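Local coordinates for periplasmic binding protein (Sulfurospirillum deleyianum, PDB 4PAG) that probably captures a periplasmic solute for an ABC importer of the iron-siderophore and vitamin B12 family, and here holds a histidine molecule, at residues 19-24 and 89-94; 169-174 and 227-232; 196-201 and 283-288; 273-278 and 307-312; 300-305 and 313-318. All blocks are in the same frame, centred on the assembly; numbering follows the deposited sequence.

Contact 1: 19-24 and 89-94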
# COMPACT_ATOMS: atom_id res chain seq x y z
N HIS A 19 11.59 -7.44 -25.23
CA HIS A 19 11.12 -6.13 -24.78
C HIS A 19 9.63 -6.13 -24.49
O HIS A 19 8.81 -6.39 -25.36
CB HIS A 19 11.46 -5.07 -25.83
CG HIS A 19 12.93 -4.90 -26.04
ND1 HIS A 19 13.57 -5.32 -27.19
CD2 HIS A 19 13.89 -4.38 -25.24
CE1 HIS A 19 14.86 -5.05 -27.09
NE2 HIS A 19 15.08 -4.48 -25.92
N ILE A 20 9.29 -5.82 -23.24
CA ILE A 20 7.91 -5.67 -22.82
C ILE A 20 7.51 -4.22 -23.10
O ILE A 20 8.02 -3.30 -22.47
CB ILE A 20 7.75 -5.95 -21.31
CG1 ILE A 20 8.31 -7.33 -20.94
CG2 ILE A 20 6.29 -5.83 -20.89
CD1 ILE A 20 7.62 -8.50 -21.60
N THR A 21 6.61 -4.02 -24.07
CA THR A 21 6.13 -2.69 -24.40
C THR A 21 4.68 -2.46 -23.93
O THR A 21 4.21 -1.33 -23.94
CB THR A 21 6.20 -2.45 -25.91
OG1 THR A 21 5.31 -3.36 -26.57
CG2 THR A 21 7.63 -2.65 -26.43
N ARG A 22 4.00 -3.53 -23.53
CA ARG A 22 2.62 -3.46 -23.03
C ARG A 22 2.50 -4.36 -21.81
O ARG A 22 2.82 -5.55 -21.89
CB ARG A 22 1.62 -3.90 -24.11
CG ARG A 22 1.73 -3.15 -25.43
CD ARG A 22 0.70 -3.63 -26.46
NE ARG A 22 -0.67 -3.31 -26.05
CZ ARG A 22 -1.25 -2.12 -26.18
NH1 ARG A 22 -0.61 -1.08 -26.71
NH2 ARG A 22 -2.51 -1.95 -25.76
N ILE A 23 2.06 -3.81 -20.68
CA ILE A 23 1.97 -4.58 -19.44
C ILE A 23 0.70 -4.20 -18.70
O ILE A 23 0.18 -3.11 -18.88
CB ILE A 23 3.23 -4.36 -18.56
CG1 ILE A 23 3.32 -5.39 -17.44
CG2 ILE A 23 3.26 -2.95 -17.97
CD1 ILE A 23 4.70 -5.46 -16.79
N TYR A 24 0.20 -5.11 -17.89
CA TYR A 24 -1.00 -4.88 -17.10
C TYR A 24 -0.79 -5.47 -15.71
O TYR A 24 -0.29 -6.58 -15.57
CB TYR A 24 -2.21 -5.52 -17.80
CG TYR A 24 -3.48 -5.59 -16.98
CD1 TYR A 24 -4.21 -4.44 -16.68
CD2 TYR A 24 -3.96 -6.81 -16.51
CE1 TYR A 24 -5.38 -4.52 -15.93
CE2 TYR A 24 -5.12 -6.89 -15.77
CZ TYR A 24 -5.83 -5.74 -15.48
OH TYR A 24 -7.00 -5.83 -14.73
N LYS A 89 -4.01 -6.62 -25.43
CA LYS A 89 -2.78 -7.35 -25.78
C LYS A 89 -1.57 -6.93 -24.93
O LYS A 89 -0.56 -6.48 -25.47
CB LYS A 89 -2.44 -7.16 -27.27
CG LYS A 89 -3.54 -7.56 -28.24
CD LYS A 89 -3.51 -9.05 -28.57
CE LYS A 89 -4.57 -9.42 -29.60
NZ LYS A 89 -4.34 -8.76 -30.92
N PRO A 90 -1.67 -7.08 -23.60
CA PRO A 90 -0.44 -6.89 -22.85
C PRO A 90 0.52 -8.04 -23.14
O PRO A 90 0.07 -9.17 -23.33
CB PRO A 90 -0.91 -6.94 -21.40
CG PRO A 90 -2.11 -7.81 -21.42
CD PRO A 90 -2.77 -7.59 -22.76
N ASP A 91 1.83 -7.76 -23.20
CA ASP A 91 2.84 -8.82 -23.36
C ASP A 91 2.85 -9.76 -22.15
O ASP A 91 3.14 -10.95 -22.26
CB ASP A 91 4.24 -8.23 -23.55
CG ASP A 91 4.34 -7.33 -24.77
OD1 ASP A 91 3.76 -7.69 -25.82
OD2 ASP A 91 4.99 -6.26 -24.70
N VAL A 92 2.56 -9.20 -20.97
CA VAL A 92 2.53 -9.99 -19.75
C VAL A 92 1.58 -9.31 -18.75
O VAL A 92 1.37 -8.10 -18.81
CB VAL A 92 3.95 -10.15 -19.17
CG1 VAL A 92 4.51 -8.82 -18.68
CG2 VAL A 92 3.98 -11.20 -18.06
N ILE A 93 0.99 -10.12 -17.87
CA ILE A 93 0.17 -9.63 -16.76
C ILE A 93 0.90 -9.97 -15.46
O ILE A 93 1.37 -11.09 -15.29
CB ILE A 93 -1.23 -10.28 -16.76
CG1 ILE A 93 -1.99 -9.91 -18.04
CG2 ILE A 93 -2.03 -9.87 -15.53
CD1 ILE A 93 -3.29 -10.66 -18.22
N ILE A 94 1.01 -9.00 -14.57
CA ILE A 94 1.61 -9.20 -13.28
C ILE A 94 0.48 -9.23 -12.26
O ILE A 94 -0.31 -8.30 -12.19
CB ILE A 94 2.59 -8.07 -12.92
CG1 ILE A 94 3.63 -7.85 -14.03
CG2 ILE A 94 3.28 -8.38 -11.61
CD1 ILE A 94 4.52 -9.03 -14.34
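Tyr24 and Ile93 pair across the parallel strands 23-25 and 92-96 of a three-stranded sheet, and Ile94 N donates to Tyr24 O at 2.9 Å. Just ahead of the strands Asp91 grips the incoming chain. Its OD2 accepts from Thr21 N at 2.8 Å, almost end-on to the C-O bond, and from Arg22 N at 3.1 Å, from above the carboxylate plane. Asp91 N returns a bond to Arg22 O at 2.8 Å. With an alanine in place of Asp91, the amides of Thr21 and Arg22 would probably be left without a mate and the segment before strand 23-25 less firmly held.

Such helix-flanked parallel sheets form the lobes of class III binding proteins, to which this family probably belongs, and branched aliphatic residues suit both faces. Ile23 CG1 lies beside Val92 CG1 at 3.8 Å, and Ile23 CD1 crosses to Ile94 CG1. On the face of Tyr24 and Ile93, Tyr24 CD2 meets Ile93 CG2 at 3.7 Å, Ile85 of helix 82-88 touches both, and Gly72 O binds the phenol hydroxyl. Arg22 bends at chi3 (66°) to set NE weakly on Lys89 O, while NH2 bonds Ala88 O at that helix's carbonyl end.

Contact 2: 169-174 and 227-232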
# COMPACT_ATOMS: atom_id res chain seq x y z
N GLU A 169 6.34 -2.76 25.92
CA GLU A 169 6.31 -1.31 25.71
C GLU A 169 5.77 -0.91 24.33
O GLU A 169 5.85 0.26 23.97
CB GLU A 169 7.71 -0.73 25.92
CG GLU A 169 8.21 -0.83 27.36
CD GLU A 169 9.63 -0.33 27.54
OE1 GLU A 169 10.17 0.32 26.62
OE2 GLU A 169 10.22 -0.59 28.61
N ARG A 170 5.21 -1.86 23.58
CA ARG A 170 4.69 -1.57 22.25
C ARG A 170 3.40 -0.75 22.34
O ARG A 170 2.52 -1.06 23.13
CB ARG A 170 4.43 -2.85 21.46
CG ARG A 170 5.66 -3.71 21.22
CD ARG A 170 6.48 -3.18 20.07
NE ARG A 170 7.77 -3.87 19.90
CZ ARG A 170 8.02 -4.83 19.00
NH1 ARG A 170 7.08 -5.26 18.17
NH2 ARG A 170 9.23 -5.35 18.93
N THR A 171 3.30 0.28 21.51
CA THR A 171 2.18 1.22 21.56
C THR A 171 0.89 0.56 21.07
O THR A 171 0.85 0.04 19.96
CB THR A 171 2.50 2.45 20.70
OG1 THR A 171 3.70 3.07 21.18
CG2 THR A 171 1.36 3.48 20.71
N LYS A 172 -0.16 0.59 21.89
CA LYS A 172 -1.47 0.10 21.45
C LYS A 172 -2.08 1.04 20.42
O LYS A 172 -2.16 2.26 20.63
CB LYS A 172 -2.42 -0.06 22.64
CG LYS A 172 -1.99 -1.13 23.63
CD LYS A 172 -2.70 -0.98 24.97
CE LYS A 172 -4.19 -1.25 24.88
NZ LYS A 172 -4.90 -0.80 26.11
N VAL A 173 -2.50 0.48 19.29
CA VAL A 173 -3.04 1.27 18.19
C VAL A 173 -4.36 0.68 17.67
O VAL A 173 -4.50 -0.55 17.53
CB VAL A 173 -1.99 1.48 17.06
CG1 VAL A 173 -1.44 0.16 16.53
CG2 VAL A 173 -2.55 2.31 15.92
N TYR A 174 -5.31 1.56 17.39
CA TYR A 174 -6.57 1.22 16.76
C TYR A 174 -6.59 1.82 15.37
O TYR A 174 -6.36 3.01 15.19
CB TYR A 174 -7.75 1.75 17.58
CG TYR A 174 -9.09 1.49 16.92
CD1 TYR A 174 -9.56 0.20 16.75
CD2 TYR A 174 -9.88 2.54 16.45
CE1 TYR A 174 -10.77 -0.05 16.13
CE2 TYR A 174 -11.10 2.30 15.83
CZ TYR A 174 -11.54 1.00 15.68
OH TYR A 174 -12.73 0.74 15.08
N PRO A 227 -6.99 2.39 23.06
CA PRO A 227 -5.76 2.58 22.30
C PRO A 227 -4.99 3.83 22.73
O PRO A 227 -5.60 4.79 23.21
CB PRO A 227 -6.25 2.73 20.85
CG PRO A 227 -7.62 3.31 21.00
CD PRO A 227 -8.19 2.65 22.23
N GLU A 228 -3.68 3.79 22.57
CA GLU A 228 -2.83 4.95 22.85
C GLU A 228 -2.77 5.87 21.64
O GLU A 228 -2.69 7.09 21.79
CB GLU A 228 -1.43 4.50 23.26
CG GLU A 228 -1.43 3.67 24.53
CD GLU A 228 -0.11 2.94 24.75
OE1 GLU A 228 0.83 3.59 25.25
OE2 GLU A 228 -0.03 1.74 24.44
N VAL A 229 -2.80 5.27 20.45
CA VAL A 229 -2.81 6.01 19.20
C VAL A 229 -3.94 5.49 18.30
O VAL A 229 -4.21 4.29 18.25
CB VAL A 229 -1.46 5.89 18.46
CG1 VAL A 229 -1.55 6.47 17.05
CG2 VAL A 229 -0.35 6.60 19.23
N ILE A 230 -4.59 6.41 17.59
CA ILE A 230 -5.59 6.04 16.60
C ILE A 230 -5.14 6.52 15.22
O ILE A 230 -4.83 7.70 15.02
CB ILE A 230 -6.98 6.59 16.94
CG1 ILE A 230 -7.50 5.98 18.25
CG2 ILE A 230 -7.94 6.31 15.79
CD1 ILE A 230 -8.72 6.66 18.84
N ILE A 231 -5.09 5.59 14.28
CA ILE A 231 -4.77 5.89 12.89
C ILE A 231 -6.06 5.83 12.09
O ILE A 231 -6.75 4.82 12.11
CB ILE A 231 -3.75 4.88 12.33
CG1 ILE A 231 -2.44 4.89 13.15
CG2 ILE A 231 -3.45 5.16 10.86
CD1 ILE A 231 -1.71 6.21 13.18
N VAL A 232 -6.36 6.92 11.39
CA VAL A 232 -7.65 7.15 10.74
C VAL A 232 -7.51 7.22 9.22
O VAL A 232 -6.65 7.92 8.69
CB VAL A 232 -8.26 8.48 11.23
CG1 VAL A 232 -9.55 8.79 10.49
CG2 VAL A 232 -8.48 8.46 12.75
O HOH W 1 2.02 0.29 25.93
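Val173 and Val229, followed by Tyr174 and Ile230, pair in parallel where strands 172-174 and 229-232 approach to 4.8 Å between their axes, with their directions 29° apart. Tyr174 takes part through both backbone polar atoms: its N donates to Val229 O at 3.1 Å and its O accepts from Ile231 N. At the strand entry Lys172 O has two donors, Val229 N nearly in line with the carbonyl and Glu228 N at 2.9 Å from above its plane.

Glu228 also serves the amide of Lys172 through its side chain. Its chain, extended beyond CG, brings OE2 to Lys172 N at 2.8 Å; the N-H points straight at the oxygen (174°) but meets it from above the carboxylate plane. A water donates to the same OE2 and to Arg170 O. The ammonium of Lys172 turns elsewhere, to Tyr225 O and Asp226 O, although its CB, CG and CD run past the carboxylate.

Beta-branched residues suit the buried faces. Val173 CG2, anti to the backbone N, crosses to Ile231 CG1 at 3.8 Å, and Thr171 CG2 touches Val229 CG2 at 3.9 Å; Leu288 of helix 277-288 packs on Val173 and Val229 from this side. On the other, the rigid ring of Pro227 puts CB against Tyr174 CB at 3.7 Å, while the tyrosine hydroxyl is held by Gly181 O. Strands 172-176 and 229-232 are the central pair of a four-stranded parallel sheet, as in the alpha/beta lobes of class III solute-binding proteins, to which this family probably belongs.

Contact 3: 196-201 and 283-288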
# COMPACT_ATOMS: atom_id res chain seq x y z
N ALA A 196 1.71 -3.14 12.21
CA ALA A 196 2.50 -4.12 12.97
C ALA A 196 3.99 -4.00 12.66
O ALA A 196 4.83 -4.14 13.55
CB ALA A 196 2.01 -5.53 12.67
N LEU A 197 4.32 -3.74 11.40
CA LEU A 197 5.72 -3.56 10.98
C LEU A 197 6.37 -2.36 11.66
O LEU A 197 7.58 -2.35 11.92
CB LEU A 197 5.79 -3.40 9.47
CG LEU A 197 7.17 -3.56 8.83
CD1 LEU A 197 7.63 -5.00 8.94
CD2 LEU A 197 7.13 -3.10 7.38
N ALA A 198 5.56 -1.35 11.95
CA ALA A 198 6.02 -0.15 12.64
C ALA A 198 6.14 -0.32 14.16
O ALA A 198 6.48 0.63 14.84
CB ALA A 198 5.08 1.00 12.32
N GLY A 199 5.82 -1.50 14.68
CA GLY A 199 5.93 -1.78 16.11
C GLY A 199 4.65 -1.54 16.90
O GLY A 199 4.68 -1.39 18.11
N GLY A 200 3.52 -1.53 16.20
CA GLY A 200 2.24 -1.34 16.86
C GLY A 200 1.70 -2.62 17.48
O GLY A 200 1.94 -3.72 16.98
N ASN A 201 0.98 -2.45 18.58
CA ASN A 201 0.17 -3.51 19.17
C ASN A 201 -1.28 -3.25 18.74
O ASN A 201 -2.02 -2.46 19.36
CB ASN A 201 0.33 -3.50 20.69
CG ASN A 201 -0.51 -4.54 21.38
OD1 ASN A 201 -1.32 -5.21 20.77
ND2 ASN A 201 -0.32 -4.67 22.68
N TRP A 283 6.27 6.60 8.82
CA TRP A 283 5.31 7.60 9.30
C TRP A 283 4.53 7.08 10.51
O TRP A 283 4.42 7.78 11.53
CB TRP A 283 4.37 8.01 8.17
CG TRP A 283 3.27 8.92 8.62
CD1 TRP A 283 3.36 10.25 8.87
CD2 TRP A 283 1.91 8.55 8.87
NE1 TRP A 283 2.15 10.74 9.26
CE2 TRP A 283 1.24 9.72 9.28
CE3 TRP A 283 1.20 7.35 8.80
CZ2 TRP A 283 -0.12 9.73 9.60
CZ3 TRP A 283 -0.15 7.36 9.13
CH2 TRP A 283 -0.79 8.54 9.52
N ILE A 284 4.01 5.86 10.40
CA ILE A 284 3.34 5.21 11.54
C ILE A 284 4.27 5.12 12.77
O ILE A 284 3.85 5.45 13.90
CB ILE A 284 2.81 3.80 11.19
CG1 ILE A 284 1.64 3.89 10.20
CG2 ILE A 284 2.34 3.07 12.43
CD1 ILE A 284 1.33 2.58 9.52
N ALA A 285 5.50 4.66 12.58
CA ALA A 285 6.45 4.54 13.69
C ALA A 285 6.68 5.88 14.39
O ALA A 285 6.76 5.95 15.63
CB ALA A 285 7.78 3.96 13.21
N SER A 286 6.77 6.94 13.60
CA SER A 286 6.96 8.30 14.12
C SER A 286 5.78 8.73 15.00
O SER A 286 5.96 9.49 15.95
CB SER A 286 7.16 9.31 12.99
OG SER A 286 5.94 9.66 12.33
N LYS A 287 4.58 8.24 14.69
CA LYS A 287 3.40 8.55 15.50
C LYS A 287 3.27 7.64 16.72
O LYS A 287 2.82 8.08 17.77
CB LYS A 287 2.14 8.46 14.64
CG LYS A 287 2.10 9.42 13.45
CD LYS A 287 2.36 10.87 13.84
CE LYS A 287 2.22 11.79 12.64
NZ LYS A 287 2.91 13.08 12.89
N LEU A 288 3.67 6.37 16.59
CA LEU A 288 3.62 5.43 17.72
C LEU A 288 4.70 5.70 18.78
O LEU A 288 4.49 5.44 19.96
CB LEU A 288 3.77 3.99 17.21
CG LEU A 288 2.73 3.45 16.23
CD1 LEU A 288 3.07 2.00 15.87
CD2 LEU A 288 1.32 3.54 16.79
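No aromatic ring comes between Ala198 and Ile284; the indole of Trp283 lies on the far side of the helix, with Lys287 CG 4.2 Å above one face and toward its rim, and with Trp268 meeting it edge-to-face. The contact itself is made by small and branched aliphatic groups. Ala198 CB points at the helix and presses on Ile284 CG2 at 3.4 Å, tighter than ordinary van der Waals contact. That methyl stands anti to the backbone N, CG1 having turned the other way (chi1 -69°). Ala285 CB lies 4.1 Å from Ala198 CB; Ala198 CA and Ala285 CA are only 4.8 Å apart, so methyl side chains suit both places.

Farther along, Leu288 CD1 rests on bare backbone, 3.6 Å from Gly200 N. A beta carbon on Gly200 would come within about 3.3 Å of that methyl, which favours glycine there. Gly199, with phi of 93°, ends helix 193-197 in a Schellman motif, its N bonding back to Ala196 O at 3.0 Å. Ala198 O is buried without a partner in the model.

Helix 277-288 thus packs against the turn that leads from helix 193-197 into edge strand 201-202, while Leu158 of helix 141-163 touches Ala285 and Leu197.

Contact 4: 273-278 and 307-312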
# COMPACT_ATOMS: atom_id res chain seq x y z
N PRO A 273 -2.89 -1.75 -0.25
CA PRO A 273 -1.57 -2.12 0.22
C PRO A 273 -0.60 -1.91 -0.95
O PRO A 273 -0.94 -2.24 -2.08
CB PRO A 273 -1.69 -3.62 0.53
CG PRO A 273 -3.13 -3.94 0.50
CD PRO A 273 -3.81 -2.90 -0.32
N SER A 274 0.55 -1.30 -0.69
CA SER A 274 1.51 -1.06 -1.76
C SER A 274 2.89 -0.73 -1.21
O SER A 274 3.09 -0.59 0.00
CB SER A 274 1.05 0.10 -2.66
OG SER A 274 1.33 1.36 -2.05
N PHE A 275 3.83 -0.60 -2.14
CA PHE A 275 5.19 -0.16 -1.84
C PHE A 275 5.26 1.17 -1.05
O PHE A 275 6.28 1.46 -0.44
CB PHE A 275 5.97 0.01 -3.14
CG PHE A 275 5.59 1.24 -3.89
CD1 PHE A 275 4.54 1.23 -4.78
CD2 PHE A 275 6.27 2.43 -3.66
CE1 PHE A 275 4.17 2.39 -5.45
CE2 PHE A 275 5.91 3.59 -4.32
CZ PHE A 275 4.86 3.57 -5.22
N MSE A 276 4.20 1.97 -1.08
CA MSE A 276 4.16 3.21 -0.28
C MSE A 276 4.41 2.95 1.19
O MSE A 276 4.84 3.85 1.93
CB MSE A 276 2.81 3.91 -0.39
CG MSE A 276 2.45 4.42 -1.78
SE MSE A 276 3.68 5.82 -2.43
CE MSE A 276 3.22 7.26 -1.16
N ARG A 277 4.16 1.71 1.62
CA ARG A 277 4.40 1.30 3.01
C ARG A 277 5.86 1.41 3.45
O ARG A 277 6.15 1.54 4.64
CB ARG A 277 3.91 -0.13 3.23
CG ARG A 277 2.39 -0.22 3.22
CD ARG A 277 1.88 -1.64 3.05
NE ARG A 277 0.46 -1.66 3.36
CZ ARG A 277 -0.28 -2.74 3.54
NH1 ARG A 277 0.22 -3.97 3.42
NH2 ARG A 277 -1.57 -2.58 3.85
N ILE A 278 6.78 1.35 2.48
CA ILE A 278 8.19 1.65 2.73
C ILE A 278 8.34 2.97 3.51
O ILE A 278 9.13 3.05 4.45
CB ILE A 278 8.96 1.70 1.40
CG1 ILE A 278 9.06 0.29 0.81
CG2 ILE A 278 10.35 2.30 1.59
CD1 ILE A 278 9.25 0.27 -0.69
N LEU A 307 12.89 10.24 -5.33
CA LEU A 307 13.32 9.06 -6.08
C LEU A 307 12.14 8.34 -6.72
O LEU A 307 12.16 8.05 -7.93
CB LEU A 307 14.10 8.10 -5.17
CG LEU A 307 14.55 6.78 -5.81
CD1 LEU A 307 15.52 7.04 -6.96
CD2 LEU A 307 15.19 5.86 -4.78
N PHE A 308 11.11 8.06 -5.93
CA PHE A 308 9.96 7.28 -6.43
C PHE A 308 9.08 8.03 -7.41
O PHE A 308 8.63 7.45 -8.39
CB PHE A 308 9.13 6.70 -5.27
CG PHE A 308 9.73 5.47 -4.65
CD1 PHE A 308 10.81 5.58 -3.80
CD2 PHE A 308 9.26 4.20 -4.98
CE1 PHE A 308 11.40 4.45 -3.26
CE2 PHE A 308 9.84 3.07 -4.43
CZ PHE A 308 10.92 3.19 -3.57
N PHE A 309 8.86 9.33 -7.18
CA PHE A 309 7.94 10.12 -8.00
C PHE A 309 8.62 11.20 -8.84
O PHE A 309 7.99 11.76 -9.73
CB PHE A 309 6.83 10.72 -7.13
CG PHE A 309 5.91 9.70 -6.53
CD1 PHE A 309 4.97 9.06 -7.33
CD2 PHE A 309 5.99 9.35 -5.19
CE1 PHE A 309 4.12 8.09 -6.79
CE2 PHE A 309 5.15 8.39 -4.65
CZ PHE A 309 4.21 7.76 -5.45
N GLY A 310 9.89 11.49 -8.57
CA GLY A 310 10.59 12.56 -9.27
C GLY A 310 10.06 13.93 -8.88
O GLY A 310 10.09 14.86 -9.68
N VAL A 311 9.59 14.06 -7.64
CA VAL A 311 8.92 15.27 -7.18
C VAL A 311 9.65 15.87 -5.99
O VAL A 311 9.96 15.17 -5.03
CB VAL A 311 7.46 14.98 -6.79
CG1 VAL A 311 6.82 16.19 -6.13
CG2 VAL A 311 6.66 14.58 -8.03
N GLU A 312 9.92 17.17 -6.07
CA GLU A 312 10.54 17.93 -4.98
C GLU A 312 9.45 18.54 -4.15
O GLU A 312 8.54 19.17 -4.68
CB GLU A 312 11.39 19.06 -5.54
CG GLU A 312 12.56 18.59 -6.37
CD GLU A 312 13.68 18.05 -5.51
OE1 GLU A 312 13.72 18.36 -4.29
OE2 GLU A 312 14.53 17.32 -6.05
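Phe308, Phe275 and Phe309 carry this contact, three aromatic side chains brought together where the chain turns into helix 277-288 and where helix 297-309 ends. The side chains of Phe275 and Phe308 run past each other in opposite directions. Their ring planes are nearly parallel, 10° apart, but slid so far (centroids 5.5 Å apart) that they barely overlap, and the closest atoms are Phe275 CE2 and Phe308 CD2 at 3.5 Å. Phe275 reaches this place with CG between its backbone N and carbonyl carbon (chi1 75°), and Met276 CG lies over one of its faces, toward the rim. Phe308 also takes Ile278 CD1 at 4.4 Å from its CZ, and stacks on Phe304 of its own helix.

Phe309 turns the tip of its ring inward. Its CZ lies at the edge of the Phe275 ring, 4.2 Å from Phe275 CZ, and 3.6 Å from SE of Met276, present as selenomethionine. SE sits in the plane of the Phe309 ring, 4.8 Å from its centre, an edge-on Met-aromatic contact. A flexible, unbranched side chain suits this spot: Met276 folds at chi2 (-64°) to bring SE to the ring edge.

Ser274 OG caps the incoming turn by accepting from Met276 N at 3.1 Å, and Gly310, with positive phi, takes the chain away from Phe309. Val36 of helix 28-37 touches all three phenylalanine side chains. With no hydrogen bond between them, the two segments are held by dispersion and exclusion of water.

Contact 5: 300-305 and 313-318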
# COMPACT_ATOMS: atom_id res chain seq x y z
N LYS A 300 12.74 11.83 5.29
CA LYS A 300 12.40 10.57 4.61
C LYS A 300 11.32 10.77 3.54
O LYS A 300 11.42 10.22 2.44
CB LYS A 300 11.96 9.52 5.61
CG LYS A 300 13.10 9.02 6.47
CD LYS A 300 12.79 7.68 7.12
CE LYS A 300 14.05 7.00 7.61
NZ LYS A 300 14.86 6.47 6.47
N VAL A 301 10.30 11.56 3.86
CA VAL A 301 9.26 11.87 2.87
C VAL A 301 9.90 12.53 1.64
O VAL A 301 9.64 12.13 0.51
CB VAL A 301 8.15 12.79 3.44
CG1 VAL A 301 7.09 13.08 2.38
CG2 VAL A 301 7.49 12.16 4.66
N LYS A 302 10.77 13.52 1.88
CA LYS A 302 11.39 14.26 0.78
C LYS A 302 12.23 13.35 -0.11
O LYS A 302 12.09 13.40 -1.33
CB LYS A 302 12.22 15.44 1.30
CG LYS A 302 11.39 16.67 1.63
CD LYS A 302 12.23 17.73 2.35
CE LYS A 302 11.49 19.05 2.50
NZ LYS A 302 11.94 20.08 1.52
N ALA A 303 13.07 12.51 0.50
CA ALA A 303 13.92 11.59 -0.26
C ALA A 303 13.10 10.55 -1.01
O ALA A 303 13.39 10.24 -2.16
CB ALA A 303 14.92 10.90 0.67
N PHE A 304 12.08 10.01 -0.36
CA PHE A 304 11.23 9.00 -0.97
C PHE A 304 10.49 9.57 -2.20
O PHE A 304 10.48 8.95 -3.27
CB PHE A 304 10.26 8.45 0.07
CG PHE A 304 9.41 7.32 -0.44
CD1 PHE A 304 8.20 7.58 -1.04
CD2 PHE A 304 9.82 6.00 -0.30
CE1 PHE A 304 7.41 6.56 -1.51
CE2 PHE A 304 9.03 4.96 -0.77
CZ PHE A 304 7.83 5.25 -1.37
N TYR A 305 9.91 10.75 -2.05
CA TYR A 305 9.16 11.36 -3.15
C TYR A 305 10.06 11.75 -4.31
O TYR A 305 9.67 11.64 -5.48
CB TYR A 305 8.29 12.54 -2.66
CG TYR A 305 6.90 12.07 -2.23
CD1 TYR A 305 6.74 11.27 -1.10
CD2 TYR A 305 5.77 12.40 -2.97
CE1 TYR A 305 5.49 10.83 -0.72
CE2 TYR A 305 4.51 11.96 -2.59
CZ TYR A 305 4.37 11.16 -1.47
OH TYR A 305 3.12 10.71 -1.07
N LEU A 313 9.54 18.38 -2.83
CA LEU A 313 8.53 18.89 -1.93
C LEU A 313 9.07 20.06 -1.13
O LEU A 313 10.13 19.95 -0.51
CB LEU A 313 8.08 17.77 -0.99
CG LEU A 313 7.37 16.59 -1.66
CD1 LEU A 313 7.23 15.44 -0.68
CD2 LEU A 313 6.00 17.01 -2.18
N SER A 314 8.35 21.17 -1.16
CA SER A 314 8.65 22.32 -0.30
C SER A 314 8.15 22.04 1.11
O SER A 314 7.39 21.10 1.33
CB SER A 314 7.94 23.56 -0.83
OG SER A 314 6.54 23.45 -0.66
N ASN A 315 8.56 22.87 2.07
CA ASN A 315 8.04 22.74 3.42
C ASN A 315 6.53 23.01 3.47
O ASN A 315 5.81 22.39 4.25
CB ASN A 315 8.80 23.66 4.40
CG ASN A 315 10.23 23.17 4.66
OD1 ASN A 315 10.56 22.01 4.42
ND2 ASN A 315 11.07 24.07 5.14
N GLU A 316 6.05 23.91 2.62
CA GLU A 316 4.62 24.16 2.53
C GLU A 316 3.88 22.94 1.96
O GLU A 316 2.78 22.63 2.41
CB GLU A 316 4.33 25.42 1.71
CG GLU A 316 2.88 25.89 1.77
CD GLU A 316 2.38 26.17 3.19
OE1 GLU A 316 3.18 26.61 4.04
OE2 GLU A 316 1.18 25.94 3.44
N ASP A 317 4.47 22.26 0.98
CA ASP A 317 3.90 21.02 0.44
C ASP A 317 3.77 19.95 1.51
O ASP A 317 2.78 19.22 1.54
CB ASP A 317 4.77 20.43 -0.68
CG ASP A 317 4.77 21.27 -1.93
OD1 ASP A 317 3.78 22.01 -2.15
OD2 ASP A 317 5.75 21.18 -2.70
N LEU A 318 4.78 19.84 2.37
CA LEU A 318 4.77 18.83 3.43
C LEU A 318 3.62 19.09 4.39
O LEU A 318 2.96 18.15 4.84
CB LEU A 318 6.09 18.82 4.18
CG LEU A 318 7.30 18.26 3.43
CD1 LEU A 318 8.58 18.57 4.21
CD2 LEU A 318 7.18 16.75 3.20
O HOH W 2 10.83 15.43 -2.51
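Lys302 and Leu313 make the one direct hydrogen bond here: Lys302 NZ donates to Leu313 O at 2.7 Å, nearly in line with the carbonyl. The lysine chain runs out straight and then twists at its last torsion (chi4 -102°, away from a staggered position) to bring NZ in. Its CE is pressed against Leu318 CD1 at 3.4 Å, a tight carbon pair, and Asn315 OD1 lies 3.6 Å from the same CE. Were Lys302 cut back to an alanine, Leu313 O would probably be left without this donor and a gap would open beside Leu318.

Leu313 CD1 wedges between Tyr305 CB, at 3.7 Å, and Val301 CG1, at 3.9 Å. Val301 CG1 also meets Leu318 CD2 at 3.8 Å; the two branches of Leu318 thus serve different partners, one lysine methylene and one valine methyl.

Leu318 stands in the first turn of helix 315-322, which is closed by a capping box of Ser314 and Asp317: Asp317 N bonds Ser314 OG at 2.9 Å, and Ser314 N bonds Asp317 OD2 at 3.0 Å. Tyr305 is fixed at its far end, where OH bonds Ser264 O and Trp268 NE1.

Helix 315-322 is thereby laid beside helix 297-309, with its Phe322, a residue of the histidine pocket, touching Val301 and Leu313, while helices 277-288 and 141-163 pack on other sides of helix 297-309.

Contacts 1 and 2 hold two separate parallel sheets, their centres 42 Å apart on opposite sides of the chain's centre, as expected of a two-lobed binding protein. Contact 3 adjoins contact 2, 8 Å away between centres: Thr171 OG1 bonds Leu288 O, and Thr171 O bonds Asn201 N, tying helix 277-288 to the second sheet. Contact 4 shares helix 297-309 with contact 5, where Val311 N bonds Tyr305 O. Contact 1 closes first along the chain; the segments of contacts 2 and 3 alternate, as do those of contacts 4 and 5. Helix 277-288 thus spans from contact 4, near the middle of the chain, to the second sheet, and helix 297-309 leads on to helix 315-322 and the histidine pocket.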